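Local coordinates for putative uncharacterized protein PH1404 (Pyrococcus horikoshii, PDB 3AF6) that probably terminates transcription by cutting nascent RNA, as a two-zinc nuclease of the metallo-beta-lactamase superfamily that carries a beta-CASP domain and KH domains, at residues I371-L376 and A436-M441; N399-P404 and A595-L600; E406-R411 and H586-F591; V454-D459 and I517-S522; G523-G528 and I545-Y550. All coordinates share one frame; numbering follows the deposited sequence.

How the contacts relate
Contacts 1 and 2 join the metallo-beta-lactamase and beta-CASP regions, whereas contacts 3, 4 and 5 lie within the latter. Contacts 3 and 5 share the parallel sheet and meet along neighbouring strands, H586 N lying 2.8 Å from I545 O; contact 4 lies farther along the same sheet, its centre about 12 Å from that of contact 5. A salt bridge from R374 NH2 to E409 OE2 (3.2 Å) ties contact 1 to contact 3, and a probable hydrogen bond between M403 N and D589 OD1 ties contact 2 to contact 3. Contacts 1, 2 and 5 come nearest the zinc site, with side chains of Q437, Q402 and Y550 about 11, 12 and 8 Å from a zinc ion.

Contact 1: I371-L376 and A436-M441; sequences IPTRLL and AQEVMM
The carboxylate of E438 lies against R374, with OE2 3.3 Å from R374 CG and both oxygens close to R374 CB. The pairing joins the metallo-beta-lactamase and beta-CASP regions: E438 stands on helix 435-447 of the latter, and the loop it meets is folded by an ST motif in which T373 OG1 accepts from L376 N. With CG anti to the backbone N (chi1 -177°) and the chain bent at chi2, the glutamate leaves its helix and reaches two consecutive amides of that loop. R374 N donates to the syn lone pair of E438 OE2 at 3.0 Å, while L375 N makes a weak, longer bond to E438 OE1. The carboxylate is therefore held mainly by backbone amides, with R405 as a long, weak ionic partner, and its plane is turned 81° from that of the R374 guanidinium. The guanidinium lies beyond the carboxylate and makes a salt bridge with E445 on the same helix, one turn past the contact. M441 O sits over one of its faces, offset toward the rim, and R374 CB packs on M441 CB. L375 slides past E438 in the opposite direction and rests its CD1 on Q437 CB, at 3.5 Å.

Contact 2: N399-P404 and A595-L600; sequences NDIQMP and ADRREL
D596 meets the loop 399-404 through CB and OD2, beginning at CB, which lies beside the CG and CD of Q402 and 3.5 Å from D400 O. The residue is the N-cap of helix 597-606, and together with E599 it forms a capping box. Beyond CB, CG sits between the backbone N and the carbonyl carbon (chi1 80°), which sends the two oxygens to different tasks. OD1 turns back to its own helix and accepts from E599 N at 2.9 Å, nearly along the C-O axis; the return bond of the box, D596 N to E599 OE2, is weak. OD2 faces the loop, where Q402 N donates to its anti lone pair at 2.9 Å and I401 CA lies alongside. One carboxylate thus closes a helix end and holds the beta-CASP loop to it. E599 has a firmer partner for its own carboxylate in K369. The next amide of the helix strengthens the join: R597 N gives a nearly straight bond (169°) to the carbonyl of D400, the centre of an inverse gamma turn, while the R597 guanidinium leads away to a salt bridge with D626. For that backbone bond R597 N approaches D400 O at 2.9 Å, tilted 33° from the carbonyl plane.

Contact 3: E406-R411 and H586-F591; sequences EEAEKR and HTIDGF
Apolar contacts carry this pairing, and A408 stands at their middle. Its CB rests on I588 CG2 (3.4 Å) on one flank and against G590 CA (3.5 Å) on another; as G590 has no side chain, the loop can run close to the helix, with the CA atoms of A408 and G590 5.0 Å apart. The aromatic contribution comes from F591. A408 CB sits over one face of its ring, 4.1 Å above the plane and offset toward the rim, while CZ reaches the backbone of the helix at E409 N (3.7 Å). Charged residues take part through their aliphatic carbons: I588 CD1 touches R411 CG, the two side chains lying aslant, and the R411 guanidinium bends back within its helix to a salt bridge, R411 NH2 to E407 OE2, at 2.8 Å. V442 of helix 435-447 also touches F591. The arrangement is that of an alpha/beta fold, helix 405-420 of the beta-CASP domain lying against the chain where it leaves strand 584-587, at the border of the parallel sheet.

Contact 4: V454-D459 and I517-S522; sequences VPIYLD and IIIASS
I517 and I456 stand side by side on adjoining parallel strands, pointing the same way, and form the close-packed part of this contact. I456 CG2 reaches I517 CB at 3.9 Å and I519 CD1 at 4.3 Å. L458 shares this face, its CD2 lying against I519 CB, and V439, M440 and L443 of helix 435-447 pack over it, as helices do on the parallel sheet of an alpha/beta fold such as beta-CASP. On the other face, covered by P529 and Y533 of helix 529-537, the side chains of the two strands touch less. Y457 is partly exposed and its ring meets that of H498 on the next strand, the planes at about 80°. The D459 side chain meets A520 through CB alone, D459 CB to A520 CB at 3.7 Å, and turns its carboxylate to R506 (salt bridge) and the Y533 hydroxyl. At the start of the pair V454 CG2 merely brushes I517 CG1, at 4.1 Å. Between the two faces run five backbone hydrogen bonds. I517 N donates to P455 O (2.9 Å, 179°). Y457 N donates to I517 O and Y457 O accepts from I519 N; D459 N donates to I519 O, and S521 N to D459 O is longer at 3.2 Å. The chemistry is that of a sheet interior: backbone polarity paid off between strands, an oily face beneath helix 435-447, and a second face that mixes I518 and A520 with the polar ends of Y457 and D459.

Contact 5: G523-G528 and I545-Y550; sequences GMLVGG and IIFVSY
This contact belongs to the C-terminal end of the strands of the parallel beta-CASP sheet, where the loop after strand 516-520 folds over the end of strand 544-547 on the side facing the zinc site. Its apolar half is made by L525. The leucine reaches tip to tip with I545, L525 CD1 to I545 CD1 at 4.0 Å, and the same methyl lies near the plane of the F547 ring, at its edge, 4.1 Å from CE1. L525 and F547 cross at about a right angle, and L556 of helix 556-561 also packs on L525. Farther out the contact turns polar and thin. S549 OG stands 3.5 Å from G523 O at an angle too poor for a hydrogen bond. The Y550 side chain lies about 3 Å from a bound sulfate, probably from the crystallisation liquor, and its OH is bonded to E620. M524, with CG anti to its carbonyl carbon (chi1 -54°), extends to the backbone of that tyrosine, placing M524 SD 3.5 Å from Y550 O.

Contact 1: I371-L376 and A436-M441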
# COMPACT_ATOMS: atom_id res chain seq x y z
N ILE A 371 -14.33 -3.48 -10.94
CA ILE A 371 -15.70 -2.99 -10.84
C ILE A 371 -15.64 -2.07 -9.63
O ILE A 371 -14.70 -2.14 -8.84
CB ILE A 371 -16.76 -4.10 -10.59
CG1 ILE A 371 -16.50 -4.79 -9.25
CG2 ILE A 371 -16.79 -5.06 -11.77
CD1 ILE A 371 -17.51 -5.90 -8.91
N PRO A 372 -16.64 -1.18 -9.46
CA PRO A 372 -16.59 -0.29 -8.30
C PRO A 372 -16.85 -0.99 -6.98
O PRO A 372 -17.39 -2.10 -6.95
CB PRO A 372 -17.68 0.74 -8.61
CG PRO A 372 -17.77 0.70 -10.10
CD PRO A 372 -17.70 -0.76 -10.39
N THR A 373 -16.44 -0.34 -5.90
CA THR A 373 -16.67 -0.85 -4.55
C THR A 373 -16.90 0.39 -3.71
O THR A 373 -16.70 1.51 -4.18
CB THR A 373 -15.45 -1.64 -3.97
OG1 THR A 373 -14.27 -0.83 -4.04
CG2 THR A 373 -15.24 -2.95 -4.73
N ARG A 374 -17.31 0.20 -2.46
CA ARG A 374 -17.58 1.32 -1.57
C ARG A 374 -16.41 2.27 -1.44
O ARG A 374 -16.57 3.48 -1.44
CB ARG A 374 -17.95 0.78 -0.20
CG ARG A 374 -19.20 -0.06 -0.17
CD ARG A 374 -20.41 0.83 0.05
NE ARG A 374 -21.57 0.09 0.53
CZ ARG A 374 -22.56 0.64 1.23
NH1 ARG A 374 -22.51 1.94 1.54
NH2 ARG A 374 -23.59 -0.10 1.62
N LEU A 375 -15.21 1.71 -1.32
CA LEU A 375 -14.01 2.52 -1.14
C LEU A 375 -13.23 2.93 -2.39
O LEU A 375 -12.58 3.98 -2.40
CB LEU A 375 -13.06 1.78 -0.19
CG LEU A 375 -13.44 1.67 1.29
CD1 LEU A 375 -12.76 0.47 1.91
CD2 LEU A 375 -13.03 2.95 2.00
N LEU A 376 -13.30 2.12 -3.44
CA LEU A 376 -12.48 2.41 -4.61
C LEU A 376 -13.11 2.32 -6.00
O LEU A 376 -14.21 1.80 -6.18
CB LEU A 376 -11.26 1.49 -4.54
CG LEU A 376 -10.54 1.45 -3.18
CD1 LEU A 376 -9.56 0.31 -3.16
CD2 LEU A 376 -9.82 2.78 -2.91
N ALA A 436 -12.01 -5.15 5.90
CA ALA A 436 -12.53 -4.51 7.10
C ALA A 436 -13.30 -3.22 6.79
O ALA A 436 -14.48 -3.12 7.10
CB ALA A 436 -11.39 -4.21 8.08
N GLN A 437 -12.63 -2.25 6.18
CA GLN A 437 -13.27 -0.99 5.85
C GLN A 437 -14.43 -1.13 4.87
O GLN A 437 -15.42 -0.38 4.94
CB GLN A 437 -12.24 0.00 5.29
CG GLN A 437 -11.31 0.58 6.33
CD GLN A 437 -10.21 -0.38 6.75
OE1 GLN A 437 -9.60 -0.20 7.82
NE2 GLN A 437 -9.93 -1.40 5.92
N GLU A 438 -14.32 -2.09 3.95
CA GLU A 438 -15.37 -2.30 2.96
C GLU A 438 -16.64 -2.80 3.63
O GLU A 438 -17.74 -2.31 3.35
CB GLU A 438 -14.93 -3.32 1.91
CG GLU A 438 -15.96 -3.53 0.81
CD GLU A 438 -16.07 -2.34 -0.13
OE1 GLU A 438 -15.25 -1.41 -0.03
OE2 GLU A 438 -16.98 -2.34 -0.99
N VAL A 439 -16.49 -3.79 4.50
CA VAL A 439 -17.63 -4.34 5.21
C VAL A 439 -18.14 -3.27 6.17
O VAL A 439 -19.35 -3.20 6.45
CB VAL A 439 -17.25 -5.61 5.99
CG1 VAL A 439 -18.40 -6.04 6.90
CG2 VAL A 439 -16.90 -6.72 5.01
N MET A 440 -17.24 -2.44 6.67
CA MET A 440 -17.67 -1.37 7.57
C MET A 440 -18.66 -0.50 6.83
O MET A 440 -19.77 -0.29 7.30
CB MET A 440 -16.48 -0.54 8.05
CG MET A 440 -15.90 -1.01 9.38
SD MET A 440 -14.20 -0.49 9.59
CE MET A 440 -14.40 1.20 10.24
N MET A 441 -18.27 -0.00 5.65
CA MET A 441 -19.14 0.85 4.86
C MET A 441 -20.50 0.18 4.67
O MET A 441 -21.54 0.79 4.92
CB MET A 441 -18.51 1.16 3.52
CG MET A 441 -17.27 2.02 3.62
SD MET A 441 -17.61 3.60 4.40
CE MET A 441 -17.33 3.22 6.11

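Contact 2: N399-P404 and A595-L600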
# COMPACT_ATOMS: atom_id res chain seq x y z
N ASN A 399 -14.87 -21.25 -13.03
CA ASN A 399 -16.09 -21.15 -12.24
C ASN A 399 -15.92 -20.21 -11.06
O ASN A 399 -16.77 -20.17 -10.17
CB ASN A 399 -16.51 -22.54 -11.74
CG ASN A 399 -16.90 -23.48 -12.87
OD1 ASN A 399 -16.87 -24.70 -12.71
ND2 ASN A 399 -17.29 -22.92 -14.01
N ASP A 400 -14.83 -19.46 -11.03
CA ASP A 400 -14.60 -18.55 -9.91
C ASP A 400 -15.32 -17.23 -10.05
O ASP A 400 -14.70 -16.17 -10.13
CB ASP A 400 -13.10 -18.31 -9.70
CG ASP A 400 -12.35 -19.58 -9.35
OD1 ASP A 400 -12.99 -20.53 -8.85
OD2 ASP A 400 -11.13 -19.64 -9.57
N ILE A 401 -16.65 -17.30 -10.09
CA ILE A 401 -17.48 -16.11 -10.17
C ILE A 401 -17.91 -15.76 -8.75
O ILE A 401 -18.49 -16.59 -8.04
CB ILE A 401 -18.76 -16.33 -11.03
CG1 ILE A 401 -18.40 -16.33 -12.52
CG2 ILE A 401 -19.77 -15.24 -10.77
CD1 ILE A 401 -17.83 -17.63 -13.00
N GLN A 402 -17.61 -14.54 -8.32
CA GLN A 402 -17.99 -14.12 -6.99
C GLN A 402 -19.45 -13.72 -7.01
O GLN A 402 -20.01 -13.37 -8.05
CB GLN A 402 -17.15 -12.93 -6.53
CG GLN A 402 -15.70 -13.29 -6.30
CD GLN A 402 -14.78 -12.09 -6.29
OE1 GLN A 402 -13.56 -12.24 -6.19
NE2 GLN A 402 -15.36 -10.90 -6.38
N MET A 403 -20.06 -13.80 -5.84
CA MET A 403 -21.46 -13.46 -5.63
C MET A 403 -21.67 -11.96 -5.87
O MET A 403 -20.85 -11.14 -5.45
CB MET A 403 -21.80 -13.83 -4.19
CG MET A 403 -23.19 -13.54 -3.70
SD MET A 403 -23.29 -13.97 -1.94
CE MET A 403 -23.66 -15.73 -2.04
N PRO A 404 -22.76 -11.57 -6.55
CA PRO A 404 -23.03 -10.15 -6.81
C PRO A 404 -22.99 -9.35 -5.50
O PRO A 404 -23.56 -9.78 -4.50
CB PRO A 404 -24.43 -10.18 -7.41
CG PRO A 404 -24.46 -11.48 -8.13
CD PRO A 404 -23.80 -12.42 -7.15
N ALA A 595 -10.60 -9.18 -8.42
CA ALA A 595 -11.45 -9.29 -9.60
C ALA A 595 -11.80 -10.78 -9.70
O ALA A 595 -10.94 -11.64 -9.47
CB ALA A 595 -10.69 -8.86 -10.84
N ASP A 596 -13.06 -11.10 -9.99
CA ASP A 596 -13.41 -12.51 -10.10
C ASP A 596 -13.12 -12.97 -11.53
O ASP A 596 -12.62 -12.18 -12.33
CB ASP A 596 -14.86 -12.72 -9.66
CG ASP A 596 -15.87 -12.36 -10.73
OD1 ASP A 596 -15.53 -11.63 -11.69
OD2 ASP A 596 -17.03 -12.82 -10.57
N ARG A 597 -13.41 -14.23 -11.85
CA ARG A 597 -13.13 -14.76 -13.18
C ARG A 597 -13.60 -13.82 -14.29
O ARG A 597 -12.80 -13.40 -15.13
CB ARG A 597 -13.77 -16.15 -13.36
CG ARG A 597 -13.87 -16.66 -14.82
CD ARG A 597 -12.55 -16.54 -15.57
NE ARG A 597 -11.97 -17.84 -15.90
CZ ARG A 597 -12.02 -18.42 -17.10
NH1 ARG A 597 -11.46 -19.60 -17.29
NH2 ARG A 597 -12.62 -17.81 -18.12
N ARG A 598 -14.88 -13.48 -14.28
CA ARG A 598 -15.45 -12.59 -15.27
C ARG A 598 -14.70 -11.24 -15.34
O ARG A 598 -14.41 -10.74 -16.42
CB ARG A 598 -16.94 -12.35 -14.95
CG ARG A 598 -17.72 -11.52 -15.96
CD ARG A 598 -19.14 -11.30 -15.42
NE ARG A 598 -20.03 -10.58 -16.34
CZ ARG A 598 -19.81 -9.36 -16.83
NH1 ARG A 598 -18.71 -8.68 -16.50
NH2 ARG A 598 -20.72 -8.80 -17.63
N GLU A 599 -14.40 -10.67 -14.18
CA GLU A 599 -13.70 -9.39 -14.14
C GLU A 599 -12.31 -9.49 -14.74
O GLU A 599 -11.87 -8.57 -15.45
CB GLU A 599 -13.55 -8.89 -12.70
CG GLU A 599 -14.84 -8.58 -11.99
CD GLU A 599 -14.59 -7.99 -10.62
OE1 GLU A 599 -13.93 -6.93 -10.53
OE2 GLU A 599 -15.06 -8.59 -9.63
N LEU A 600 -11.60 -10.57 -14.44
CA LEU A 600 -10.26 -10.74 -14.97
C LEU A 600 -10.31 -10.81 -16.49
O LEU A 600 -9.57 -10.12 -17.18
CB LEU A 600 -9.59 -11.99 -14.39
CG LEU A 600 -9.30 -12.03 -12.87
CD1 LEU A 600 -8.88 -13.45 -12.50
CD2 LEU A 600 -8.22 -11.03 -12.47

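Contact 3: E406-R411 and H586-F591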
# COMPACT_ATOMS: atom_id res chain seq x y z
N GLU A 406 -24.60 -6.95 -4.21
CA GLU A 406 -25.83 -6.70 -3.49
C GLU A 406 -26.44 -7.96 -2.90
O GLU A 406 -27.10 -7.90 -1.85
CB GLU A 406 -26.84 -6.01 -4.40
CG GLU A 406 -27.82 -5.15 -3.64
CD GLU A 406 -28.62 -4.26 -4.55
OE1 GLU A 406 -29.42 -4.79 -5.36
OE2 GLU A 406 -28.45 -3.02 -4.46
N GLU A 407 -26.24 -9.10 -3.55
CA GLU A 407 -26.77 -10.35 -3.05
C GLU A 407 -25.97 -10.72 -1.80
O GLU A 407 -26.51 -11.26 -0.84
CB GLU A 407 -26.62 -11.45 -4.10
CG GLU A 407 -27.33 -12.74 -3.76
CD GLU A 407 -26.99 -13.86 -4.74
OE1 GLU A 407 -27.19 -13.66 -5.96
OE2 GLU A 407 -26.53 -14.94 -4.30
N ALA A 408 -24.69 -10.40 -1.82
CA ALA A 408 -23.81 -10.68 -0.69
C ALA A 408 -24.21 -9.78 0.46
O ALA A 408 -24.39 -10.24 1.59
CB ALA A 408 -22.36 -10.42 -1.07
N GLU A 409 -24.34 -8.50 0.16
CA GLU A 409 -24.73 -7.50 1.14
C GLU A 409 -25.99 -7.97 1.85
O GLU A 409 -26.09 -7.95 3.08
CB GLU A 409 -25.01 -6.17 0.45
CG GLU A 409 -25.25 -5.02 1.39
CD GLU A 409 -25.57 -3.73 0.66
OE1 GLU A 409 -26.75 -3.52 0.30
OE2 GLU A 409 -24.63 -2.92 0.44
N LYS A 410 -26.96 -8.42 1.06
CA LYS A 410 -28.21 -8.90 1.62
C LYS A 410 -28.04 -10.15 2.46
O LYS A 410 -28.75 -10.34 3.45
CB LYS A 410 -29.23 -9.14 0.50
CG LYS A 410 -29.64 -7.87 -0.24
CD LYS A 410 -30.88 -8.10 -1.07
CE LYS A 410 -31.26 -6.88 -1.90
NZ LYS A 410 -32.56 -7.10 -2.60
N ARG A 411 -27.10 -11.00 2.08
CA ARG A 411 -26.85 -12.24 2.81
C ARG A 411 -26.17 -11.91 4.14
O ARG A 411 -26.44 -12.55 5.15
CB ARG A 411 -25.96 -13.16 1.98
CG ARG A 411 -26.02 -14.62 2.39
CD ARG A 411 -26.99 -15.43 1.51
NE ARG A 411 -26.46 -15.64 0.17
CZ ARG A 411 -27.04 -16.39 -0.76
NH1 ARG A 411 -28.19 -17.00 -0.51
NH2 ARG A 411 -26.48 -16.52 -1.96
N HIS A 586 -20.23 -19.40 7.60
CA HIS A 586 -20.74 -18.81 6.37
C HIS A 586 -19.63 -18.17 5.54
O HIS A 586 -18.68 -17.61 6.09
CB HIS A 586 -21.78 -17.73 6.68
CG HIS A 586 -22.98 -18.23 7.41
ND1 HIS A 586 -23.90 -19.08 6.83
CD2 HIS A 586 -23.41 -18.01 8.67
CE1 HIS A 586 -24.85 -19.37 7.71
NE2 HIS A 586 -24.57 -18.73 8.84
N THR A 587 -19.76 -18.23 4.22
CA THR A 587 -18.78 -17.63 3.34
C THR A 587 -19.48 -16.67 2.38
O THR A 587 -20.31 -17.08 1.57
CB THR A 587 -18.01 -18.68 2.51
OG1 THR A 587 -17.21 -19.49 3.37
CG2 THR A 587 -17.10 -18.01 1.50
N ILE A 588 -19.15 -15.38 2.48
CA ILE A 588 -19.72 -14.37 1.61
C ILE A 588 -18.55 -13.74 0.88
O ILE A 588 -17.84 -12.92 1.45
CB ILE A 588 -20.44 -13.26 2.42
CG1 ILE A 588 -21.45 -13.87 3.41
CG2 ILE A 588 -21.16 -12.32 1.47
CD1 ILE A 588 -22.60 -14.57 2.76
N ASP A 589 -18.34 -14.12 -0.38
CA ASP A 589 -17.22 -13.59 -1.14
C ASP A 589 -17.55 -12.35 -1.97
O ASP A 589 -16.71 -11.85 -2.71
CB ASP A 589 -16.65 -14.66 -2.06
CG ASP A 589 -17.64 -15.11 -3.11
OD1 ASP A 589 -18.54 -14.31 -3.46
OD2 ASP A 589 -17.52 -16.25 -3.59
N GLY A 590 -18.79 -11.87 -1.85
CA GLY A 590 -19.20 -10.71 -2.62
C GLY A 590 -18.59 -9.37 -2.22
O GLY A 590 -18.90 -8.35 -2.83
N PHE A 591 -17.74 -9.35 -1.20
CA PHE A 591 -17.11 -8.09 -0.79
C PHE A 591 -15.64 -8.13 -1.17
O PHE A 591 -14.88 -7.20 -0.87
CB PHE A 591 -17.22 -7.91 0.72
CG PHE A 591 -18.61 -8.00 1.23
CD1 PHE A 591 -19.55 -7.02 0.91
CD2 PHE A 591 -19.00 -9.08 2.03
CE1 PHE A 591 -20.86 -7.12 1.36
CE2 PHE A 591 -20.31 -9.18 2.49
CZ PHE A 591 -21.24 -8.20 2.16

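Contact 4: V454-D459 and I517-S522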
# COMPACT_ATOMS: atom_id res chain seq x y z
N VAL A 454 -27.51 -4.22 17.47
CA VAL A 454 -26.36 -4.58 18.29
C VAL A 454 -25.14 -3.76 17.89
O VAL A 454 -25.07 -3.23 16.79
CB VAL A 454 -26.03 -6.08 18.16
CG1 VAL A 454 -27.13 -6.91 18.80
CG2 VAL A 454 -25.87 -6.45 16.70
N PRO A 455 -24.15 -3.64 18.80
CA PRO A 455 -22.93 -2.87 18.53
C PRO A 455 -21.92 -3.60 17.64
O PRO A 455 -21.98 -4.82 17.48
CB PRO A 455 -22.38 -2.63 19.93
CG PRO A 455 -22.68 -3.95 20.60
CD PRO A 455 -24.11 -4.24 20.15
N ILE A 456 -21.00 -2.84 17.05
CA ILE A 456 -19.99 -3.44 16.19
C ILE A 456 -18.59 -3.12 16.71
O ILE A 456 -18.16 -1.96 16.69
CB ILE A 456 -20.11 -2.94 14.72
CG1 ILE A 456 -21.56 -3.06 14.23
CG2 ILE A 456 -19.21 -3.78 13.81
CD1 ILE A 456 -21.82 -2.35 12.92
N TYR A 457 -17.89 -4.15 17.16
CA TYR A 457 -16.54 -4.01 17.69
C TYR A 457 -15.46 -4.20 16.63
O TYR A 457 -15.52 -5.13 15.82
CB TYR A 457 -16.32 -5.00 18.82
CG TYR A 457 -17.24 -4.79 20.00
CD1 TYR A 457 -18.27 -5.69 20.28
CD2 TYR A 457 -17.08 -3.69 20.85
CE1 TYR A 457 -19.11 -5.50 21.38
CE2 TYR A 457 -17.92 -3.50 21.94
CZ TYR A 457 -18.92 -4.40 22.20
OH TYR A 457 -19.73 -4.22 23.29
N LEU A 458 -14.46 -3.32 16.65
CA LEU A 458 -13.35 -3.37 15.72
C LEU A 458 -12.09 -3.73 16.51
O LEU A 458 -11.62 -2.94 17.33
CB LEU A 458 -13.18 -2.01 15.04
CG LEU A 458 -14.45 -1.36 14.45
CD1 LEU A 458 -14.07 -0.07 13.74
CD2 LEU A 458 -15.14 -2.33 13.49
N ASP A 459 -11.54 -4.91 16.26
CA ASP A 459 -10.36 -5.34 17.00
C ASP A 459 -9.17 -5.75 16.14
O ASP A 459 -9.32 -6.50 15.18
CB ASP A 459 -10.73 -6.52 17.90
CG ASP A 459 -9.93 -6.55 19.19
OD1 ASP A 459 -8.89 -5.87 19.26
OD2 ASP A 459 -10.35 -7.27 20.12
N ILE A 517 -21.52 -7.60 16.80
CA ILE A 517 -20.77 -7.93 15.60
C ILE A 517 -19.31 -7.65 15.91
O ILE A 517 -18.96 -6.56 16.38
CB ILE A 517 -21.20 -7.06 14.41
CG1 ILE A 517 -22.69 -7.21 14.15
CG2 ILE A 517 -20.41 -7.46 13.17
CD1 ILE A 517 -23.10 -8.62 13.84
N ILE A 518 -18.45 -8.65 15.66
CA ILE A 518 -17.03 -8.52 15.91
C ILE A 518 -16.23 -8.64 14.61
O ILE A 518 -16.30 -9.66 13.92
CB ILE A 518 -16.53 -9.60 16.89
CG1 ILE A 518 -17.36 -9.56 18.18
CG2 ILE A 518 -15.05 -9.39 17.22
CD1 ILE A 518 -17.19 -10.79 19.05
N ILE A 519 -15.50 -7.59 14.28
CA ILE A 519 -14.67 -7.61 13.08
C ILE A 519 -13.24 -7.47 13.59
O ILE A 519 -12.92 -6.50 14.30
CB ILE A 519 -15.00 -6.43 12.12
CG1 ILE A 519 -16.48 -6.47 11.74
CG2 ILE A 519 -14.13 -6.53 10.88
CD1 ILE A 519 -16.85 -5.47 10.65
N ALA A 520 -12.39 -8.44 13.26
CA ALA A 520 -11.02 -8.41 13.74
C ALA A 520 -10.02 -9.16 12.88
O ALA A 520 -10.35 -10.14 12.20
CB ALA A 520 -10.97 -8.95 15.16
N SER A 521 -8.78 -8.68 12.92
CA SER A 521 -7.68 -9.28 12.18
C SER A 521 -7.12 -10.43 13.03
O SER A 521 -7.29 -10.43 14.25
CB SER A 521 -6.61 -8.23 11.93
OG SER A 521 -6.36 -7.49 13.12
N SER A 522 -6.46 -11.41 12.41
CA SER A 522 -6.23 -11.47 10.97
C SER A 522 -7.43 -11.99 10.19
O SER A 522 -8.28 -12.69 10.73
CB SER A 522 -5.02 -12.36 10.66
OG SER A 522 -3.81 -11.64 10.84

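Contact 5: G523-G528 and I545-Y550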
# COMPACT_ATOMS: atom_id res chain seq x y z
N GLY A 523 -7.46 -11.65 8.90
CA GLY A 523 -8.55 -12.04 8.03
C GLY A 523 -8.69 -13.52 7.74
O GLY A 523 -9.75 -13.95 7.27
N MET A 524 -7.65 -14.29 8.02
CA MET A 524 -7.70 -15.73 7.76
C MET A 524 -7.50 -16.55 9.04
O MET A 524 -7.16 -17.73 8.98
CB MET A 524 -6.65 -16.11 6.71
CG MET A 524 -6.72 -15.29 5.42
SD MET A 524 -5.55 -15.86 4.15
CE MET A 524 -4.02 -15.07 4.71
N LEU A 525 -7.75 -15.92 10.18
CA LEU A 525 -7.58 -16.61 11.46
C LEU A 525 -6.15 -17.12 11.59
O LEU A 525 -5.89 -18.09 12.31
CB LEU A 525 -8.55 -17.78 11.58
CG LEU A 525 -10.04 -17.48 11.71
CD1 LEU A 525 -10.83 -18.78 11.78
CD2 LEU A 525 -10.28 -16.64 12.95
N VAL A 526 -5.23 -16.47 10.88
CA VAL A 526 -3.83 -16.84 10.90
C VAL A 526 -3.13 -16.27 12.13
O VAL A 526 -1.99 -16.61 12.42
CB VAL A 526 -3.09 -16.34 9.65
CG1 VAL A 526 -1.70 -16.93 9.61
CG2 VAL A 526 -3.87 -16.73 8.40
N GLY A 527 -3.83 -15.39 12.85
CA GLY A 527 -3.25 -14.80 14.05
C GLY A 527 -3.93 -13.51 14.45
O GLY A 527 -4.73 -12.97 13.69
N GLY A 528 -3.62 -13.03 15.65
CA GLY A 528 -4.22 -11.79 16.13
C GLY A 528 -5.52 -12.00 16.88
O GLY A 528 -5.91 -13.14 17.14
N ILE A 545 -19.75 -17.30 12.19
CA ILE A 545 -18.49 -16.82 11.64
C ILE A 545 -18.71 -16.64 10.14
O ILE A 545 -19.26 -17.51 9.47
CB ILE A 545 -17.32 -17.80 11.93
CG1 ILE A 545 -16.00 -17.12 11.60
CG2 ILE A 545 -17.49 -19.10 11.14
CD1 ILE A 545 -14.77 -17.93 11.98
N ILE A 546 -18.30 -15.49 9.62
CA ILE A 546 -18.47 -15.18 8.20
C ILE A 546 -17.14 -14.83 7.53
O ILE A 546 -16.49 -13.86 7.88
CB ILE A 546 -19.44 -13.98 8.01
CG1 ILE A 546 -20.79 -14.28 8.65
CG2 ILE A 546 -19.61 -13.68 6.54
CD1 ILE A 546 -21.73 -13.09 8.66
N PHE A 547 -16.74 -15.63 6.55
CA PHE A 547 -15.50 -15.35 5.83
C PHE A 547 -15.87 -14.43 4.67
O PHE A 547 -16.78 -14.74 3.89
CB PHE A 547 -14.85 -16.64 5.33
CG PHE A 547 -14.33 -17.52 6.43
CD1 PHE A 547 -13.22 -17.12 7.18
CD2 PHE A 547 -14.98 -18.69 6.78
CE1 PHE A 547 -12.78 -17.88 8.27
CE2 PHE A 547 -14.55 -19.45 7.86
CZ PHE A 547 -13.44 -19.04 8.61
N VAL A 548 -15.17 -13.30 4.57
CA VAL A 548 -15.43 -12.33 3.52
C VAL A 548 -14.15 -12.06 2.73
O VAL A 548 -14.00 -11.03 2.09
CB VAL A 548 -15.92 -10.99 4.12
CG1 VAL A 548 -17.21 -11.21 4.89
CG2 VAL A 548 -14.85 -10.40 5.02
N SER A 549 -13.23 -13.01 2.80
CA SER A 549 -11.98 -12.89 2.09
C SER A 549 -11.45 -14.26 1.72
O SER A 549 -11.86 -15.28 2.28
CB SER A 549 -10.94 -12.14 2.93
OG SER A 549 -10.65 -12.85 4.12
N TYR A 550 -10.55 -14.27 0.75
CA TYR A 550 -9.92 -15.48 0.27
C TYR A 550 -9.19 -16.14 1.43
O TYR A 550 -8.39 -15.49 2.10
CB TYR A 550 -8.90 -15.15 -0.83
CG TYR A 550 -8.25 -16.36 -1.46
CD1 TYR A 550 -9.00 -17.25 -2.23
CD2 TYR A 550 -6.88 -16.60 -1.31
CE1 TYR A 550 -8.41 -18.35 -2.84
CE2 TYR A 550 -6.28 -17.70 -1.93
CZ TYR A 550 -7.05 -18.57 -2.69
OH TYR A 550 -6.48 -19.66 -3.32